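PDB 7B04: nitrite oxidoreductase subunit A from Kuenenia stuttgartiensis, which belongs to the molybdopterin oxidoreductase family and carries a molybdenum atom, two pterin-guanylate cofactors and an iron-sulfur cluster. Local coordinates for residues G274-H280 with Y525-H531; N353-F359 with L537-Y542; Y532-T536 with W1063-H1068. All blocks are in the same frame, centred on the assembly; numbering follows the deposited sequence.

Interaction 1 of 3, residues G274-H280 with Y525-H531; sequences GDQAPGH and YGEGVNH. With MO (molybdenum atom), chain C; MD1 (phosphoric acid 4-(2-amino-4-oxo-3,4,5,6,-tetrahydro-pteridin-6-yl)-2-hydroxy-3,4-dimercapto-but-3-en-yl ester guanylate ester), chain D.
Asp275 grips the molybdenum atom with both carboxylate oxygens while its backbone O faces Glu527. OD1 and OD2 of Asp275 each lie 2.1 Å from the metal. S12 and S13 of the MD1 cofactor bind it too, and two atoms from elsewhere complete the site. On the backbone side, Asp275 O and Glu527 OE2 are 3.0 Å apart. Both are acceptors, so this is proximity without a hydrogen bond. The backbone N of Glu527 donates to O2B of the cofactor phosphate at 3.0 Å.

Farther from the metal, His280 NE2 and Tyr525 OH share a nearly straight hydrogen bond of 2.6 Å. The two rings meet rim to rim, with planes 67° apart. Tyr525 OH is also bonded to Ser559. Tyr525 CG sits between its backbone N and carbonyl carbon (chi1 38°), which sends the ring past Ala277 CB toward His280.

The amide of Asn530 packs on Ala277 and Pro278, and its OD1 probably hydrogen-bonds to Asn539. His531 brings its ring edge to Gly274 O, while its NE2 bonds to His273 O. An aspartate-bound molybdenum with pterin dithiolene sulfurs is consistent with the metal site of NarG-like members of the molybdopterin oxidoreductase family.

Interaction 2 of 3, residues N353-F359 with L537-Y542; sequences NTDTALF and LMNRSY. With MD1 (phosphoric acid 4-(2-amino-4-oxo-3,4,5,6,-tetrahydro-pteridin-6-yl)-2-hydroxy-3,4-dimercapto-but-3-en-yl ester guanylate ester), chain D.
Asp355 and Tyr542 meet where two nearly parallel helices pack beside a guanine pocket. Helices 355-359 and 537-541 approach to 8.6 Å between axes, at an angle of 22°. The first belongs to helix 355-368, whose start holds the base of the MD1 cofactor.

A carboxylate reads one edge of the base. Asp355 OD1 accepts from N2 of MD1 at 2.7 Å, and Asp355 OD2 accepts from N1 at 3.1 Å. This two-point grip also fixes the rotation of the carboxylate. The backbone N of Asn353 gives a third bond, to O6 of the base, at 2.8 Å. Together these bonds satisfy one acceptor and two donor positions of the base.

Tyr542 adds a weak bond from its OH to Asp355 OD1, 3.3 Å long. It makes Tyr542 a second-shell partner of the carboxylate. Ser541 OG makes another weak bond, to Thr356 O, also at 3.3 Å. OG lies anti to the backbone N of Ser541 (chi1 172°), which carries it across to that carbonyl and beside Phe359 CB. Thr354, at the N-cap position, bonds through OG1 to Arg351 O, and its side chain makes no capping bond.

The rest is van der Waals and aromatic packing. The edge of Tyr542 points at the face of Phe359, offset toward the rim. The ring centroids are 5.1 Å apart and the planes 75° apart. Thr356 OG1 rests against Met538 CG, and Thr356 CG2 faces Ser541 CB. Val529 packs against Asp355, Met538 and Tyr542. The extended outer chain of Met538 runs alongside the start of helix 355-368, where its CE lies 3.3 Å from the backbone N of Asp355.

Interaction 3 of 3, residues Y532-T536 with W1063-H1068; sequences YFHAT and WSMPMH. With MD1 (phosphoric acid 4-(2-amino-4-oxo-3,4,5,6,-tetrahydro-pteridin-6-yl)-2-hydroxy-3,4-dimercapto-but-3-en-yl ester guanylate ester), chain D.
Phe533 and Met1065 form a Met-aromatic contact next to the start of helix 535-541. Residues 532-535 make a type I beta turn that leads into this helix. The other partner, 1063-1068, is part of the loop between helix 1027-1033 and strand 1075-1076.

The apolar contacts centre on the Phe533 ring. CG of Phe533 is anti to its backbone N (chi1 -173°), and the ring reaches out between Met1065, Trp1063 and Pro1066. Met1065 CG sits over one face, 3.9 Å from the centroid of the Phe533 ring and 26° off its normal. This is a CH-pi contact. The chain of Met1065 then bends at chi2 (71°), and SD takes an oblique place 4.5 Å from the same centroid. Its CE continues along the backbone of Phe533. Trp1063 CB meets the ring edge near its plane, 3.9 Å from Phe533 CD1. Pro1066 CD comes within 3.9 Å of Phe533 CZ. Thr886 of helix 882-887 also touches Phe533, Trp1063 and Pro1066. Met1067 CE adds a looser touch, 4.2 Å from Thr536 CG2.

The polar contact across the segments joins His1068 and Thr536. His1068 NE2 donates to Thr536 OG1, but the modelled 2.4 Å is so short that the bond is doubtful. The other ring nitrogen, ND1, accepts from the backbone N of Asn1095.

The ligand contact lies at the first residue of the turn. The side chain of Tyr532 leaves the backbone on the side away from 1063-1068, and its OH donates to N7 of the MD1 guanine at 2.9 Å.

How the interactions relate
All three contacts are buried, none at the surface. They share one run of chain: helix 527-530 in interaction 1, the turn and start of helix 535-541 in interaction 3, and the rest of that helix in interaction 2. Their chemistry follows their place along the MD1 cofactor. Interaction 1 covers the metal and phosphate, and its helix also reaches the guanine. Interactions 2 and 3 bond different guanine atoms: N1, N2 and O6 against N7. Interaction 2 is a helix pair with weak polar links, whereas interaction 3 is largely aromatic and sulfur packing against a loop distant in sequence. Pro278 of interaction 1 packs on Thr536 and His1068. Asn539 probably ties interaction 2 to Asn530.

Interaction 1 of 3, residues G274-H280 with Y525-H531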
# COMPACT_ATOMS: atom_id res chain seq x y z
N GLY B 274 5.87 19.29 -3.60
CA GLY B 274 6.54 19.45 -2.32
C GLY B 274 7.63 18.44 -2.08
O GLY B 274 8.00 18.20 -0.92
N ASP B 275 8.17 17.84 -3.14
CA ASP B 275 9.10 16.73 -3.02
C ASP B 275 10.56 17.17 -2.92
O ASP B 275 11.38 16.42 -2.36
CB ASP B 275 8.93 15.79 -4.22
CG ASP B 275 7.62 15.01 -4.18
OD1 ASP B 275 7.08 14.76 -3.08
OD2 ASP B 275 7.13 14.63 -5.27
N GLN B 276 10.92 18.34 -3.45
CA GLN B 276 12.33 18.81 -3.42
C GLN B 276 12.72 19.18 -2.00
O GLN B 276 11.85 19.63 -1.29
CB GLN B 276 12.46 20.03 -4.34
CG GLN B 276 13.57 21.00 -3.99
CD GLN B 276 14.35 21.61 -5.12
OE1 GLN B 276 15.34 21.07 -5.58
NE2 GLN B 276 13.95 22.79 -5.54
N ALA B 277 13.95 18.92 -1.57
CA ALA B 277 14.33 19.48 -0.26
C ALA B 277 14.91 20.87 -0.55
O ALA B 277 16.04 20.94 -0.96
CB ALA B 277 15.34 18.58 0.37
N PRO B 278 14.24 21.98 -0.21
CA PRO B 278 14.67 23.33 -0.62
C PRO B 278 16.04 23.73 -0.10
O PRO B 278 16.68 24.60 -0.71
CB PRO B 278 13.58 24.23 -0.04
CG PRO B 278 12.40 23.29 0.17
CD PRO B 278 13.03 22.04 0.64
N GLY B 279 16.51 23.14 1.00
CA GLY B 279 17.81 23.51 1.54
C GLY B 279 18.97 22.99 0.72
O GLY B 279 20.08 23.51 0.85
N HIS B 280 18.74 21.98 -0.11
CA HIS B 280 19.84 21.37 -0.87
C HIS B 280 20.51 22.33 -1.85
O HIS B 280 21.76 22.34 -1.90
CB HIS B 280 19.33 20.12 -1.58
CG HIS B 280 19.14 18.95 -0.67
ND1 HIS B 280 18.70 17.72 -1.12
CD2 HIS B 280 19.33 18.82 0.66
CE1 HIS B 280 18.63 16.88 -0.10
NE2 HIS B 280 19.00 17.52 0.99
N TYR B 525 15.45 11.89 5.33
CA TYR B 525 14.26 12.69 5.54
C TYR B 525 13.42 12.71 4.28
O TYR B 525 13.85 12.26 3.22
CB TYR B 525 14.59 14.13 5.94
CG TYR B 525 15.78 14.75 5.25
CD1 TYR B 525 17.07 14.52 5.70
CD2 TYR B 525 15.61 15.62 4.17
CE1 TYR B 525 18.15 15.09 5.09
CE2 TYR B 525 16.70 16.21 3.56
CZ TYR B 525 17.96 15.94 4.02
OH TYR B 525 19.04 16.52 3.41
N GLY B 526 12.22 13.23 4.42
CA GLY B 526 11.29 13.32 3.32
C GLY B 526 10.32 14.45 3.54
O GLY B 526 10.65 15.45 4.18
N GLU B 527 9.12 14.27 3.02
CA GLU B 527 8.10 15.30 3.03
C GLU B 527 7.31 15.34 4.33
O GLU B 527 6.36 16.12 4.44
CB GLU B 527 7.20 15.13 1.82
CG GLU B 527 7.93 15.49 0.53
CD GLU B 527 8.95 14.44 0.13
OE1 GLU B 527 8.62 13.24 0.17
OE2 GLU B 527 10.10 14.82 -0.19
N GLY B 528 7.66 14.49 5.30
CA GLY B 528 7.18 14.72 6.64
C GLY B 528 7.72 16.00 7.24
O GLY B 528 7.11 16.56 8.15
N VAL B 529 8.85 16.48 6.73
CA VAL B 529 9.41 17.76 7.14
C VAL B 529 9.50 18.71 5.96
O VAL B 529 9.49 19.94 6.13
CB VAL B 529 10.80 17.56 7.79
CG1 VAL B 529 10.67 16.73 9.05
CG2 VAL B 529 11.76 16.91 6.81
N ASN B 530 9.57 18.17 4.74
CA ASN B 530 9.61 19.01 3.55
C ASN B 530 8.27 19.65 3.21
O ASN B 530 8.23 20.57 2.40
CB ASN B 530 10.11 18.22 2.34
CG ASN B 530 11.62 18.13 2.29
OD1 ASN B 530 12.33 18.99 2.82
ND2 ASN B 530 12.13 17.08 1.65
N HIS B 531 7.18 19.18 3.82
CA HIS B 531 5.86 19.76 3.59
C HIS B 531 5.48 20.77 4.68
O HIS B 531 4.29 21.01 4.91
CB HIS B 531 4.81 18.65 3.49
CG HIS B 531 4.82 17.94 2.17
ND1 HIS B 531 4.05 16.82 1.93
CD2 HIS B 531 5.49 18.19 1.03
CE1 HIS B 531 4.25 16.41 0.69
NE2 HIS B 531 5.12 17.23 0.12
MO MO C . 6.00 13.23 -4.12
PB MD1 D . 7.27 10.64 2.94
O3B MD1 D . 6.17 11.76 3.46
O1B MD1 D . 7.40 9.54 3.97
O2B MD1 D . 8.61 11.31 2.75
O3A MD1 D . 6.74 10.01 1.51
C10 MD1 D . 6.71 10.80 0.35
C11 MD1 D . 7.03 9.91 -0.88
O11 MD1 D . 6.39 8.48 -0.54
C12 MD1 D . 6.63 10.52 -2.00
S12 MD1 D . 6.83 12.32 -2.13
C13 MD1 D . 6.05 9.86 -3.28
S13 MD1 D . 5.63 10.99 -4.64
C14 MD1 D . 5.76 8.47 -3.47
N15 MD1 D . 4.57 8.17 -2.44
C16 MD1 D . 4.36 6.80 -2.21
C15 MD1 D . 3.00 6.21 -2.08
O14 MD1 D . 2.04 6.90 -2.17
N17 MD1 D . 2.86 4.75 -1.83
C17 MD1 D . 4.11 3.86 -1.71
N16 MD1 D . 3.97 2.44 -1.48
N18 MD1 D . 5.50 4.45 -1.85
C20 MD1 D . 5.65 5.87 -2.09
N8 MD1 D . 6.91 6.47 -2.22
C7 MD1 D . 6.93 7.52 -3.43
PA MD1 D . 5.21 11.58 4.79
O1A MD1 D . 4.07 12.56 4.68
O2A MD1 D . 4.68 10.17 4.81
O5' MD1 D . 6.04 11.87 6.18
C5' MD1 D . 6.78 10.84 6.76
C4' MD1 D . 6.73 10.92 8.33
O4' MD1 D . 7.15 12.32 8.87
C1' MD1 D . 6.08 12.61 9.96
N9 MD1 D . 5.95 14.06 10.25
C4 MD1 D . 6.95 14.70 10.85
N3 MD1 D . 8.28 14.24 11.34
C2 MD1 D . 9.19 15.19 11.98
N2 MD1 D . 10.49 14.74 12.46
N1 MD1 D . 8.80 16.57 12.14
C6 MD1 D . 7.52 17.00 11.67
O6 MD1 D . 7.20 18.13 11.79
C5 MD1 D . 6.57 16.00 11.00
N7 MD1 D . 5.35 16.14 10.48
C8 MD1 D . 4.96 14.94 10.01
C2' MD1 D . 5.03 12.15 9.41
O2' MD1 D . 3.98 11.92 10.40
C3' MD1 D . 5.54 10.71 8.75
O3' MD1 D . 5.56 9.68 9.77

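Interaction 2 of 3, residues N353-F359 with L537-Y542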
# COMPACT_ATOMS: atom_id res chain seq x y z
N ASN B 353 7.04 20.67 12.98
CA ASN B 353 7.58 21.92 12.44
C ASN B 353 8.65 22.51 13.35
O ASN B 353 8.78 23.74 13.45
CB ASN B 353 6.46 22.94 12.18
CG ASN B 353 6.83 23.96 11.13
OD1 ASN B 353 7.96 24.00 10.65
ND2 ASN B 353 5.87 24.81 10.78
N THR B 354 9.42 21.65 14.04
CA THR B 354 10.46 22.13 14.94
C THR B 354 11.79 21.37 14.83
O THR B 354 12.59 21.42 15.77
CB THR B 354 10.01 22.06 16.41
OG1 THR B 354 9.89 20.69 16.82
CG2 THR B 354 8.68 22.77 16.62
N ASP B 355 12.05 20.66 13.72
CA ASP B 355 13.25 19.84 13.67
C ASP B 355 14.53 20.66 13.54
O ASP B 355 15.60 20.16 13.90
CB ASP B 355 13.20 18.83 12.52
CG ASP B 355 12.25 17.68 12.78
OD1 ASP B 355 12.46 16.60 12.20
OD2 ASP B 355 11.28 17.87 13.55
N THR B 356 14.44 21.88 13.00
CA THR B 356 15.65 22.70 12.89
C THR B 356 16.29 22.91 14.25
O THR B 356 17.51 22.81 14.39
CB THR B 356 15.33 24.05 12.24
OG1 THR B 356 14.75 23.84 10.94
CG2 THR B 356 16.60 24.87 12.08
N ALA B 357 15.47 23.19 15.27
CA ALA B 357 16.00 23.40 16.61
C ALA B 357 16.70 22.15 17.13
O ALA B 357 17.77 22.25 17.73
CB ALA B 357 14.88 23.83 17.55
N LEU B 358 16.12 20.97 16.88
CA LEU B 358 16.69 19.74 17.41
C LEU B 358 18.11 19.52 16.91
O LEU B 358 19.03 19.24 17.69
CB LEU B 358 15.80 18.55 17.04
CG LEU B 358 16.32 17.17 17.46
CD1 LEU B 358 16.38 17.05 18.97
CD2 LEU B 358 15.47 16.06 16.86
N PHE B 359 18.32 19.66 15.60
CA PHE B 359 19.65 19.46 15.04
C PHE B 359 20.58 20.62 15.33
O PHE B 359 21.81 20.43 15.31
CB PHE B 359 19.55 19.21 13.53
CG PHE B 359 19.00 17.86 13.18
CD1 PHE B 359 19.84 16.76 13.08
CD2 PHE B 359 17.64 17.68 12.97
CE1 PHE B 359 19.34 15.51 12.77
CE2 PHE B 359 17.14 16.43 12.66
CZ PHE B 359 17.99 15.35 12.56
N LEU B 537 15.02 25.73 5.89
CA LEU B 537 15.88 25.77 7.06
C LEU B 537 16.14 24.37 7.60
O LEU B 537 17.27 24.05 8.00
CB LEU B 537 15.22 26.62 8.15
CG LEU B 537 15.25 28.13 7.98
CD1 LEU B 537 14.16 28.70 8.87
CD2 LEU B 537 16.61 28.67 8.35
N MET B 538 15.11 23.53 7.60
CA MET B 538 15.23 22.18 8.12
C MET B 538 16.25 21.37 7.32
O MET B 538 17.10 20.68 7.90
CB MET B 538 13.87 21.49 8.09
CG MET B 538 13.11 21.55 9.40
SD MET B 538 11.36 21.21 9.10
CE MET B 538 10.85 20.46 10.64
N ASN B 539 16.20 21.45 5.99
CA ASN B 539 17.13 20.69 5.18
C ASN B 539 18.56 21.18 5.38
O ASN B 539 19.50 20.39 5.47
CB ASN B 539 16.73 20.75 3.71
CG ASN B 539 15.33 20.25 3.48
OD1 ASN B 539 14.47 20.99 3.03
ND2 ASN B 539 15.10 18.98 3.78
N ARG B 540 18.73 22.50 5.47
CA ARG B 540 20.03 23.05 5.84
C ARG B 540 20.44 22.55 7.22
O ARG B 540 21.61 22.24 7.46
CB ARG B 540 19.98 24.57 5.81
CG ARG B 540 19.81 25.16 4.42
CD ARG B 540 19.51 26.64 4.49
NE ARG B 540 20.62 27.39 5.06
CZ ARG B 540 20.54 28.65 5.46
NH1 ARG B 540 19.40 29.32 5.35
NH2 ARG B 540 21.60 29.26 5.97
N SER B 541 19.47 22.47 8.14
CA SER B 541 19.75 21.94 9.47
C SER B 541 20.20 20.48 9.42
O SER B 541 20.96 20.04 10.29
CB SER B 541 18.51 22.09 10.36
OG SER B 541 18.67 21.44 11.60
N TYR B 542 19.75 19.73 8.42
CA TYR B 542 20.04 18.31 8.32
C TYR B 542 21.47 18.00 7.88
O TYR B 542 21.85 16.82 7.89
CB TYR B 542 19.05 17.64 7.36
CG TYR B 542 17.63 17.66 7.88
CD1 TYR B 542 17.37 17.76 9.24
CD2 TYR B 542 16.55 17.57 7.01
CE1 TYR B 542 16.07 17.77 9.72
CE2 TYR B 542 15.25 17.58 7.48
CZ TYR B 542 15.02 17.69 8.84
OH TYR B 542 13.73 17.70 9.32
PB MD1 D . 7.27 10.64 2.94
O3B MD1 D . 6.17 11.76 3.46
O1B MD1 D . 7.40 9.54 3.97
O2B MD1 D . 8.61 11.31 2.75
O3A MD1 D . 6.74 10.01 1.51
C10 MD1 D . 6.71 10.80 0.35
C11 MD1 D . 7.03 9.91 -0.88
O11 MD1 D . 6.39 8.48 -0.54
C12 MD1 D . 6.63 10.52 -2.00
S12 MD1 D . 6.83 12.32 -2.13
C13 MD1 D . 6.05 9.86 -3.28
S13 MD1 D . 5.63 10.99 -4.64
C14 MD1 D . 5.76 8.47 -3.47
N15 MD1 D . 4.57 8.17 -2.44
C16 MD1 D . 4.36 6.80 -2.21
C15 MD1 D . 3.00 6.21 -2.08
O14 MD1 D . 2.04 6.90 -2.17
N17 MD1 D . 2.86 4.75 -1.83
C17 MD1 D . 4.11 3.86 -1.71
N16 MD1 D . 3.97 2.44 -1.48
N18 MD1 D . 5.50 4.45 -1.85
C20 MD1 D . 5.65 5.87 -2.09
N8 MD1 D . 6.91 6.47 -2.22
C7 MD1 D . 6.93 7.52 -3.43
PA MD1 D . 5.21 11.58 4.79
O1A MD1 D . 4.07 12.56 4.68
O2A MD1 D . 4.68 10.17 4.81
O5' MD1 D . 6.04 11.87 6.18
C5' MD1 D . 6.78 10.84 6.76
C4' MD1 D . 6.73 10.92 8.33
O4' MD1 D . 7.15 12.32 8.87
C1' MD1 D . 6.08 12.61 9.96
N9 MD1 D . 5.95 14.06 10.25
C4 MD1 D . 6.95 14.70 10.85
N3 MD1 D . 8.28 14.24 11.34
C2 MD1 D . 9.19 15.19 11.98
N2 MD1 D . 10.49 14.74 12.46
N1 MD1 D . 8.80 16.57 12.14
C6 MD1 D . 7.52 17.00 11.67
O6 MD1 D . 7.20 18.13 11.79
C5 MD1 D . 6.57 16.00 11.00
N7 MD1 D . 5.35 16.14 10.48
C8 MD1 D . 4.96 14.94 10.01
C2' MD1 D . 5.03 12.15 9.41
O2' MD1 D . 3.98 11.92 10.40
C3' MD1 D . 5.54 10.71 8.75
O3' MD1 D . 5.56 9.68 9.77

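Interaction 3 of 3, residues Y532-T536 with W1063-H1068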
# COMPACT_ATOMS: atom_id res chain seq x y z
N TYR B 532 6.48 21.38 5.32
CA TYR B 532 6.28 22.52 6.20
C TYR B 532 7.02 23.72 5.63
O TYR B 532 7.99 23.58 4.87
CB TYR B 532 6.74 22.23 7.63
CG TYR B 532 5.88 21.22 8.36
CD1 TYR B 532 4.66 21.59 8.90
CD2 TYR B 532 6.29 19.90 8.50
CE1 TYR B 532 3.87 20.67 9.57
CE2 TYR B 532 5.51 18.98 9.16
CZ TYR B 532 4.30 19.37 9.69
OH TYR B 532 3.53 18.44 10.35
N PHE B 533 6.56 24.92 6.03
CA PHE B 533 7.02 26.16 5.41
C PHE B 533 8.53 26.30 5.48
O PHE B 533 9.19 26.62 4.48
CB PHE B 533 6.34 27.35 6.07
CG PHE B 533 6.62 28.66 5.41
CD1 PHE B 533 5.89 29.06 4.30
CD2 PHE B 533 7.61 29.50 5.89
CE1 PHE B 533 6.14 30.27 3.68
CE2 PHE B 533 7.87 30.71 5.27
CZ PHE B 533 7.13 31.10 4.17
N HIS B 534 9.11 26.04 6.65
CA HIS B 534 10.53 26.28 6.86
C HIS B 534 11.35 25.03 6.59
O HIS B 534 12.37 24.77 7.23
CB HIS B 534 10.76 26.80 8.28
CG HIS B 534 10.18 28.15 8.52
ND1 HIS B 534 10.72 29.30 7.97
CD2 HIS B 534 9.09 28.55 9.22
CE1 HIS B 534 9.99 30.34 8.33
NE2 HIS B 534 9.00 29.91 9.09
N ALA B 535 10.87 24.21 5.64
CA ALA B 535 11.64 23.05 5.20
C ALA B 535 13.03 23.46 4.73
O ALA B 535 14.01 22.74 4.98
CB ALA B 535 10.88 22.31 4.08
N THR B 536 13.14 24.61 4.08
CA THR B 536 14.43 25.12 3.62
C THR B 536 15.44 25.19 4.75
O THR B 536 16.58 24.74 4.60
CB THR B 536 14.25 26.52 3.01
OG1 THR B 536 13.26 26.48 1.98
CG2 THR B 536 15.56 27.03 2.41
N TRP B 1063 1.37 27.91 0.13
CA TRP B 1063 2.20 28.92 0.78
C TRP B 1063 3.31 29.33 -0.18
O TRP B 1063 4.04 28.48 -0.69
CB TRP B 1063 2.79 28.39 2.09
CG TRP B 1063 1.76 28.22 3.17
CD1 TRP B 1063 1.09 27.08 3.49
CD2 TRP B 1063 1.27 29.23 4.06
NE1 TRP B 1063 0.22 27.31 4.53
CE2 TRP B 1063 0.32 28.63 4.89
CE3 TRP B 1063 1.56 30.59 4.22
CZ2 TRP B 1063 -0.36 29.34 5.89
CZ3 TRP B 1063 0.89 31.29 5.21
CH2 TRP B 1063 -0.05 30.67 6.03
N SER B 1064 3.42 30.63 -0.44
CA SER B 1064 4.43 31.17 -1.35
C SER B 1064 5.67 31.55 -0.54
O SER B 1064 5.72 32.60 0.10
CB SER B 1064 3.88 32.37 -2.11
OG SER B 1064 4.80 32.79 -3.11
N MET B 1065 6.70 30.70 -0.59
CA MET B 1065 7.92 30.95 0.17
C MET B 1065 8.76 32.03 -0.48
O MET B 1065 9.12 31.91 -1.66
CB MET B 1065 8.75 29.68 0.27
CG MET B 1065 8.26 28.73 1.30
SD MET B 1065 6.74 27.96 0.77
CE MET B 1065 6.76 26.57 1.86
N PRO B 1066 9.10 33.11 0.24
CA PRO B 1066 10.12 34.03 -0.29
C PRO B 1066 11.47 33.37 -0.49
O PRO B 1066 12.22 33.75 -1.40
CB PRO B 1066 10.18 35.13 0.78
CG PRO B 1066 8.89 35.01 1.53
CD PRO B 1066 8.56 33.56 1.53
N MET B 1067 11.81 32.38 0.35
CA MET B 1067 13.10 31.69 0.25
C MET B 1067 13.21 30.82 -0.99
O MET B 1067 14.33 30.44 -1.37
CB MET B 1067 13.34 30.84 1.50
CG MET B 1067 13.70 31.64 2.74
SD MET B 1067 15.28 32.49 2.56
CE MET B 1067 16.42 31.11 2.53
N HIS B 1068 12.10 30.48 -1.64
CA HIS B 1068 12.10 29.59 -2.79
C HIS B 1068 12.01 30.33 -4.11
O HIS B 1068 11.89 29.68 -5.16
CB HIS B 1068 10.94 28.59 -2.68
CG HIS B 1068 10.99 27.71 -1.47
ND1 HIS B 1068 9.96 26.86 -1.13
CD2 HIS B 1068 11.94 27.56 -0.52
CE1 HIS B 1068 10.28 26.21 -0.02
NE2 HIS B 1068 11.47 26.62 0.37
PB MD1 D . 7.27 10.64 2.94
O3B MD1 D . 6.17 11.76 3.46
O1B MD1 D . 7.40 9.54 3.97
O2B MD1 D . 8.61 11.31 2.75
O3A MD1 D . 6.74 10.01 1.51
C10 MD1 D . 6.71 10.80 0.35
C11 MD1 D . 7.03 9.91 -0.88
O11 MD1 D . 6.39 8.48 -0.54
C12 MD1 D . 6.63 10.52 -2.00
S12 MD1 D . 6.83 12.32 -2.13
C13 MD1 D . 6.05 9.86 -3.28
S13 MD1 D . 5.63 10.99 -4.64
C14 MD1 D . 5.76 8.47 -3.47
N15 MD1 D . 4.57 8.17 -2.44
C16 MD1 D . 4.36 6.80 -2.21
C15 MD1 D . 3.00 6.21 -2.08
O14 MD1 D . 2.04 6.90 -2.17
N17 MD1 D . 2.86 4.75 -1.83
C17 MD1 D . 4.11 3.86 -1.71
N16 MD1 D . 3.97 2.44 -1.48
N18 MD1 D . 5.50 4.45 -1.85
C20 MD1 D . 5.65 5.87 -2.09
N8 MD1 D . 6.91 6.47 -2.22
C7 MD1 D . 6.93 7.52 -3.43
PA MD1 D . 5.21 11.58 4.79
O1A MD1 D . 4.07 12.56 4.68
O2A MD1 D . 4.68 10.17 4.81
O5' MD1 D . 6.04 11.87 6.18
C5' MD1 D . 6.78 10.84 6.76
C4' MD1 D . 6.73 10.92 8.33
O4' MD1 D . 7.15 12.32 8.87
C1' MD1 D . 6.08 12.61 9.96
N9 MD1 D . 5.95 14.06 10.25
C4 MD1 D . 6.95 14.70 10.85
N3 MD1 D . 8.28 14.24 11.34
C2 MD1 D . 9.19 15.19 11.98
N2 MD1 D . 10.49 14.74 12.46
N1 MD1 D . 8.80 16.57 12.14
C6 MD1 D . 7.52 17.00 11.67
O6 MD1 D . 7.20 18.13 11.79
C5 MD1 D . 6.57 16.00 11.00
N7 MD1 D . 5.35 16.14 10.48
C8 MD1 D . 4.96 14.94 10.01
C2' MD1 D . 5.03 12.15 9.41
O2' MD1 D . 3.98 11.92 10.40
C3' MD1 D . 5.54 10.71 8.75
O3' MD1 D . 5.56 9.68 9.77